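Local atomic coordinates of aminoglycoside phosphotransferase (Streptomyces rimosus, PDB entry 6FUC), a protein that probably phosphorylates streptomycin at its 3'' hydroxyl at the expense of ATP and so confers antibiotic resistance on the host. Residues I196-P199 and D200-D203; A254-R257 and D258-R261; A177-A180 and A181-V185. All coordinates share one frame; numbering follows the deposited sequence.

Interaction 1: residues I196-P199 and D200-D203; sequences ILDP and DTLD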
loop_
_atom_site.group_PDB
_atom_site.type_symbol
_atom_site.label_atom_id
_atom_site.label_comp_id
_atom_site.label_asym_id
_atom_site.label_seq_id
_atom_site.Cartn_x
_atom_site.Cartn_y
_atom_site.Cartn_z
ATOM N N ILE A 196 4.560 -4.691 8.610
ATOM C CA ILE A 196 5.748 -5.357 9.152
ATOM C C ILE A 196 5.396 -5.827 10.558
ATOM O O ILE A 196 4.899 -5.035 11.376
ATOM C CB ILE A 196 6.954 -4.442 9.175
ATOM C CG1 ILE A 196 7.212 -3.833 7.793
ATOM C CG2 ILE A 196 8.184 -5.230 9.646
ATOM C CD1 ILE A 196 7.362 -4.790 6.626
ATOM N N LEU A 197 5.699 -7.077 10.846
ATOM C CA LEU A 197 5.400 -7.701 12.145
ATOM C C LEU A 197 6.673 -7.845 12.963
ATOM O O LEU A 197 7.750 -8.159 12.456
ATOM C CB LEU A 197 4.804 -9.100 11.941
ATOM C CG LEU A 197 3.565 -9.139 11.055
ATOM C CD1 LEU A 197 3.083 -10.570 10.882
ATOM C CD2 LEU A 197 2.462 -8.263 11.543
ATOM N N ASP A 198 6.527 -7.646 14.278
ATOM C CA ASP A 198 7.620 -7.940 15.196
ATOM C C ASP A 198 7.779 -9.469 15.266
ATOM O O ASP A 198 6.832 -10.164 15.525
ATOM C CB ASP A 198 7.276 -7.384 16.578
ATOM C CG ASP A 198 8.328 -7.603 17.617
ATOM O OD1 ASP A 198 8.769 -8.729 17.893
ATOM O OD2 ASP A 198 8.753 -6.591 18.216
ATOM N N PRO A 199 9.002 -9.974 14.994
ATOM C CA PRO A 199 9.178 -11.441 14.862
ATOM C C PRO A 199 9.091 -12.196 16.168
ATOM O O PRO A 199 9.019 -13.417 16.143
ATOM C CB PRO A 199 10.540 -11.545 14.241
ATOM C CG PRO A 199 11.240 -10.358 14.640
ATOM C CD PRO A 199 10.240 -9.273 14.612
ATOM N N ASP A 200 9.150 -11.489 17.297
ATOM C CA ASP A 200 9.054 -12.116 18.612
ATOM C C ASP A 200 7.676 -12.015 19.208
ATOM O O ASP A 200 7.154 -13.007 19.759
ATOM C CB ASP A 200 10.134 -11.555 19.535
ATOM C CG ASP A 200 11.475 -11.974 19.053
ATOM O OD1 ASP A 200 11.738 -13.221 18.978
ATOM O OD2 ASP A 200 12.292 -11.119 18.681
ATOM N N THR A 201 7.043 -10.829 19.189
ATOM C CA THR A 201 5.713 -10.704 19.757
ATOM C C THR A 201 4.604 -10.982 18.790
ATOM O O THR A 201 3.481 -11.249 19.204
ATOM C CB THR A 201 5.483 -9.294 20.300
ATOM O OG1 THR A 201 5.610 -8.412 19.185
ATOM C CG2 THR A 201 6.501 -8.956 21.369
ATOM N N LEU A 202 4.882 -10.835 17.488
ATOM C CA LEU A 202 3.843 -10.892 16.414
ATOM C C LEU A 202 2.826 -9.768 16.465
ATOM O O LEU A 202 1.774 -9.828 15.863
ATOM C CB LEU A 202 3.256 -12.283 16.225
ATOM C CG LEU A 202 4.100 -13.243 15.408
ATOM C CD1 LEU A 202 4.272 -12.754 13.967
ATOM C CD2 LEU A 202 5.459 -13.564 16.016
ATOM N N ASP A 203 3.175 -8.705 17.195
ATOM C CA ASP A 203 2.492 -7.449 17.040
ATOM C C ASP A 203 2.947 -6.742 15.767
ATOM O O ASP A 203 3.898 -7.159 15.131
ATOM C CB ASP A 203 2.677 -6.571 18.296
ATOM C CG ASP A 203 1.664 -5.534 18.530
ATOM O OD1 ASP A 203 0.825 -5.204 17.686
ATOM O OD2 ASP A 203 1.689 -4.955 19.689
HETATM O O HOH W 1 5.886 -5.767 19.876
HETATM O O HOH W 2 11.663 -8.558 18.186
#
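The carboxylate of Asp-198 takes two backbone N-H groups on one oxygen, from different directions. Asp-200 N meets Asp-198 OD1 nearly end-on to the C-O bond at 2.8 Å, whereas Thr-201 N comes down from above the carboxylate plane, 52° out of it, and reaches Asp-198 OD1 at 3.0 Å. The first bond makes an Asx turn. With CG anti to the backbone N (chi1 -179°), the Asp-198 carboxylate folds over the turn that follows it. A water that donates to both Asp-198 OD1 and Asp-200 OD2 sits between these acids, whose like charges it would be expected to screen. The Thr-201 hydroxyl passes obliquely beside Asp-198, with OG1 3.2 Å from CG, and accepts from Asp-203 N in an ST turn; a second water meets OG1 at 2.7 Å.

The backbone closes the loop twice: Leu-202 N donates to Asp-198 O (2.8 Å), an alpha-turn bond, and Asp-198 N to Asp-203 O (2.8 Å). Leu-202 has positive phi (65°), a left-handed residue that turns the chain back. The Leu-197 and Leu-202 side chains cross, CD1 of one 4.0 Å from CD1 of the other.

The turn closes a beta-hairpin of strands 195-197 and 204-207, with strand 93-94 pairing along the other edge of 195-197; Leu-197 and Leu-202 rest on Ala-106 and Ala-105 of helix 100-117.

Interaction 2: residues A254-R257 and D258-R261; sequences ALDR and DRER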
loop_
_atom_site.group_PDB
_atom_site.type_symbol
_atom_site.label_atom_id
_atom_site.label_comp_id
_atom_site.label_asym_id
_atom_site.label_seq_id
_atom_site.Cartn_x
_atom_site.Cartn_y
_atom_site.Cartn_z
ATOM N N ALA A 254 -19.056 -3.125 10.370
ATOM C CA ALA A 254 -19.949 -4.098 9.768
ATOM C C ALA A 254 -19.340 -4.444 8.431
ATOM O O ALA A 254 -18.792 -3.541 7.657
ATOM C CB ALA A 254 -21.323 -3.515 9.547
ATOM N N LEU A 255 -19.337 -5.735 8.142
ATOM C CA LEU A 255 -18.880 -6.155 6.783
ATOM C C LEU A 255 -19.898 -5.700 5.747
ATOM O O LEU A 255 -21.089 -5.825 5.943
ATOM C CB LEU A 255 -18.702 -7.669 6.671
ATOM C CG LEU A 255 -17.574 -8.178 7.548
ATOM C CD1 LEU A 255 -17.789 -9.662 7.796
ATOM C CD2 LEU A 255 -16.223 -7.869 6.916
ATOM N N ASP A 256 -19.419 -5.234 4.608
ATOM C CA ASP A 256 -20.188 -4.812 3.442
ATOM C C ASP A 256 -19.523 -5.415 2.202
ATOM O O ASP A 256 -18.553 -4.869 1.663
ATOM C CB ASP A 256 -20.288 -3.276 3.381
ATOM C CG ASP A 256 -21.118 -2.780 2.232
ATOM O OD1 ASP A 256 -21.340 -3.476 1.229
ATOM O OD2 ASP A 256 -21.466 -1.594 2.298
ATOM N N ARG A 257 -19.948 -6.590 1.779
ATOM C CA ARG A 257 -19.202 -7.296 0.757
ATOM C C ARG A 257 -19.212 -6.600 -0.598
ATOM O O ARG A 257 -18.215 -6.703 -1.263
ATOM C CB ARG A 257 -19.679 -8.754 0.686
ATOM C CG ARG A 257 -19.397 -9.536 1.981
ATOM C CD ARG A 257 -18.050 -9.440 2.615
ATOM N NE ARG A 257 -17.764 -10.495 3.535
ATOM C CZ ARG A 257 -16.543 -10.864 3.930
ATOM N NH1 ARG A 257 -15.410 -10.213 3.525
ATOM N NH2 ARG A 257 -16.450 -11.892 4.782
ATOM N N ASP A 258 -20.290 -5.953 -1.026
ATOM C CA ASP A 258 -20.275 -5.279 -2.302
ATOM C C ASP A 258 -19.301 -4.126 -2.295
ATOM O O ASP A 258 -18.627 -3.868 -3.258
ATOM C CB ASP A 258 -21.692 -4.769 -2.686
ATOM C CG ASP A 258 -22.669 -5.860 -2.932
ATOM O OD1 ASP A 258 -22.309 -7.048 -3.092
ATOM O OD2 ASP A 258 -23.868 -5.504 -2.954
ATOM N N ARG A 259 -19.285 -3.368 -1.205
ATOM C CA ARG A 259 -18.384 -2.255 -1.100
ATOM C C ARG A 259 -16.896 -2.786 -1.109
ATOM O O ARG A 259 -16.037 -2.248 -1.751
ATOM C CB ARG A 259 -18.721 -1.484 0.159
ATOM C CG ARG A 259 -17.660 -0.385 0.182
ATOM C CD ARG A 259 -18.137 0.849 0.900
ATOM N NE ARG A 259 -18.926 0.440 2.056
ATOM C CZ ARG A 259 -18.990 1.091 3.200
ATOM N NH1 ARG A 259 -19.803 0.620 4.133
ATOM N NH2 ARG A 259 -18.255 2.177 3.445
ATOM N N GLU A 260 -16.625 -3.842 -0.323
ATOM C CA GLU A 260 -15.314 -4.456 -0.287
ATOM C C GLU A 260 -14.858 -4.881 -1.698
ATOM O O GLU A 260 -13.740 -4.633 -2.123
ATOM C CB GLU A 260 -15.323 -5.612 0.667
ATOM C CG GLU A 260 -13.986 -6.336 0.808
ATOM C CD GLU A 260 -14.054 -7.639 1.563
ATOM O OE1 GLU A 260 -15.046 -7.917 2.272
ATOM O OE2 GLU A 260 -13.122 -8.456 1.472
ATOM N N ARG A 261 -15.769 -5.592 -2.374
ATOM C CA ARG A 261 -15.442 -6.116 -3.698
ATOM C C ARG A 261 -15.171 -5.002 -4.709
ATOM O O ARG A 261 -14.358 -5.158 -5.606
ATOM C CB ARG A 261 -16.565 -7.080 -4.145
ATOM C CG ARG A 261 -16.405 -8.526 -3.727
ATOM C CD ARG A 261 -17.518 -9.395 -4.340
ATOM N NE ARG A 261 -17.543 -9.227 -5.798
ATOM C CZ ARG A 261 -18.473 -8.569 -6.488
ATOM N NH1 ARG A 261 -19.505 -8.009 -5.861
ATOM N NH2 ARG A 261 -18.371 -8.481 -7.814
HETATM O O HOH W 3 -22.866 -5.639 0.473
HETATM O O HOH W 4 -16.993 -6.651 3.783
#
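Asp-256 and Arg-259 cross at about a right angle, their carboxylate and guanidinium planes 73° apart. In the modelled conformer, one of two, Arg-259 NE reaches Asp-256 OD2 at 3.3 Å from above the carboxylate plane, while OD2 itself lies close to the guanidinium plane, at its edge; a weak bond from Arg-259 NH1 completes this salt bridge, and NH2 turns to Asp-217. These side-chain contacts are therefore less certain than the backbone bond, in which Asp-256 OD1 accepts from Arg-259 N at 3.2 Å, again from over the plane.

That backbone bond makes Asp-256 the N-cap of helix 257-266. A water donating to Asp-256 OD1 (2.8 Å) accepts from Asp-258 N, and Glu-260 N donates to Asp-256 O at 3.0 Å.

Arg-257 and Glu-260 instead run side by side, pointing the same way, with their flat groups only 32° apart. Bending at chi2 (-47°) brings Arg-257 NH1 to the syn lone pair of Glu-260 OE1, in a short salt bridge of 2.6 Å near the guanidinium plane. Leu-255 CD1 lies over one guanidinium face, toward its rim, and Glu-244 of helix 243-251 forms a second salt bridge with Arg-257 NH1.

Interaction 3: residues A177-A180 and A181-V185; sequences AQEA and AQTVV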
loop_
_atom_site.group_PDB
_atom_site.type_symbol
_atom_site.label_atom_id
_atom_site.label_comp_id
_atom_site.label_asym_id
_atom_site.label_seq_id
_atom_site.Cartn_x
_atom_site.Cartn_y
_atom_site.Cartn_z
ATOM N N ALA A 177 -20.902 8.230 -1.986
ATOM C CA ALA A 177 -21.730 8.520 -0.842
ATOM C C ALA A 177 -21.276 7.730 0.373
ATOM O O ALA A 177 -21.258 8.268 1.507
ATOM C CB ALA A 177 -23.173 8.256 -1.183
ATOM N N GLN A 178 -20.917 6.463 0.153
ATOM C CA GLN A 178 -20.410 5.638 1.304
ATOM C C GLN A 178 -19.102 6.199 1.835
ATOM O O GLN A 178 -18.869 6.216 3.037
ATOM C CB GLN A 178 -20.298 4.188 0.876
ATOM C CG GLN A 178 -21.660 3.564 0.621
ATOM C CD GLN A 178 -21.544 2.195 0.009
ATOM O OE1 GLN A 178 -20.812 2.009 -0.950
ATOM N NE2 GLN A 178 -22.311 1.284 0.495
ATOM N N GLU A 179 -18.213 6.603 0.927
ATOM C CA GLU A 179 -16.931 7.191 1.309
ATOM C C GLU A 179 -17.187 8.466 2.118
ATOM O O GLU A 179 -16.546 8.640 3.150
ATOM C CB GLU A 179 -16.145 7.557 0.034
ATOM C CG GLU A 179 -14.863 8.340 0.312
ATOM C CD GLU A 179 -14.249 8.811 -1.010
ATOM O OE1 GLU A 179 -14.740 9.787 -1.597
ATOM O OE2 GLU A 179 -13.298 8.212 -1.442
ATOM N N ALA A 180 -18.088 9.324 1.688
ATOM C CA ALA A 180 -18.335 10.563 2.435
ATOM C C ALA A 180 -18.830 10.257 3.850
ATOM O O ALA A 180 -18.433 10.943 4.795
ATOM C CB ALA A 180 -19.357 11.426 1.710
ATOM N N ALA A 181 -19.674 9.233 3.984
ATOM C CA ALA A 181 -20.201 8.871 5.258
ATOM C C ALA A 181 -19.205 8.212 6.176
ATOM O O ALA A 181 -19.329 8.364 7.403
ATOM C CB ALA A 181 -21.379 7.945 5.027
ATOM N N GLN A 182 -18.235 7.524 5.641
ATOM C CA GLN A 182 -17.302 6.766 6.469
ATOM C C GLN A 182 -15.952 6.977 5.695
ATOM O O GLN A 182 -15.625 6.288 4.757
ATOM C CB GLN A 182 -17.610 5.266 6.506
ATOM C CG GLN A 182 -18.977 4.832 7.105
ATOM C CD GLN A 182 -19.538 3.431 6.731
ATOM O OE1 GLN A 182 -18.932 2.637 6.169
ATOM N NE2 GLN A 182 -20.790 3.212 7.089
ATOM N N THR A 183 -15.338 8.091 5.940
ATOM C CA THR A 183 -13.965 8.306 5.516
ATOM C C THR A 183 -13.009 8.134 6.694
ATOM O O THR A 183 -13.315 8.538 7.822
ATOM C CB THR A 183 -13.835 9.755 4.948
ATOM O OG1 THR A 183 -14.508 9.860 3.717
ATOM C CG2 THR A 183 -12.399 10.254 4.727
ATOM N N VAL A 184 -11.860 7.575 6.382
ATOM C CA VAL A 184 -10.758 7.435 7.317
ATOM C C VAL A 184 -9.469 7.822 6.610
ATOM O O VAL A 184 -9.440 7.960 5.385
ATOM C CB VAL A 184 -10.643 5.998 7.876
ATOM C CG1 VAL A 184 -11.909 5.543 8.554
ATOM C CG2 VAL A 184 -10.261 5.029 6.787
ATOM N N VAL A 185 -8.379 7.974 7.380
ATOM C CA VAL A 185 -7.044 8.039 6.796
ATOM C C VAL A 185 -6.576 6.629 6.516
ATOM O O VAL A 185 -6.306 5.849 7.417
ATOM C CB VAL A 185 -6.048 8.757 7.700
ATOM C CG1 VAL A 185 -4.682 8.778 7.048
ATOM C CG2 VAL A 185 -6.535 10.171 8.051
#
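Backbone hydrogen bonds dominate where Ala-177 to Ala-180 meet the residues that follow them. Ala-181 N donates to Ala-177 O at 3.1 Å, the regular i+4 to i bond of an alpha-helix. One step on, Gln-182 N lies 3.0 Å from Gln-178 O, but this bond is more bent, with 134° at the hydrogen. The same N-H makes a weak second bond to Glu-179 O, so it is shared between the i-4 and i-3 carbonyls as the helix runs out. Gln-182 is the first residue to leave helical backbone angles, at a phi of -143°, and the chain straightens from there.

A side chain also approaches the last turn. Thr-183 OG1 lies anti to its own carbonyl carbon (chi1 -70°), which turns the hydroxyl back toward Glu-179 O. The modelled separation of Thr-183 OG1 and Glu-179 O, 2.4 Å, is too short to be taken at face value, and Thr-183 has two conformers, so the detail of this hydrogen bond is doubtful.

Van der Waals contact is slight: Ala-181 CB comes within 3.5 Å of Ala-177 O, and in the modelled conformer of Thr-183 the Glu-179 chain, extended beyond CG, passes obliquely to it.

The longer polar groups find partners elsewhere: Gln-178 OE1 bonds to Arg-175 one turn back, Glu-179 OE2 to the backbone N of Leu-131, and, in the given conformers of two disordered side chains, Gln-182 OE1 to Arg-259 NH2 of helix 257-266. Residues 177-185 join helix 172-181 to strand 184-186, which pairs antiparallel with strand 214-216 through Val-184 and Ala-216.

Overall arrangement
Interactions 2 and 3 adjoin each other, their centres 13 Å apart, whereas interaction 1 stands off, its centre 28 Å from that of interaction 2 and 30 Å from that of interaction 3. Contact between the nearer two runs largely through Arg-259, whose NH2, in the modelled conformers of both side chains, probably hydrogen-bonds to Gln-182 OE1 at 2.8 Å while its CD packs against Gln-178 OE1; Asp-256 OD2 also packs on Gln-178 NE2. The N-terminal end of helix 257-266 is thereby set against the C-terminal end of helix 172-181. By analogy with other kinase-like phosphotransferases, strand 184-186 probably leads into the catalytic loop, and the hairpin closed by interaction 1 probably lies in the same lobe.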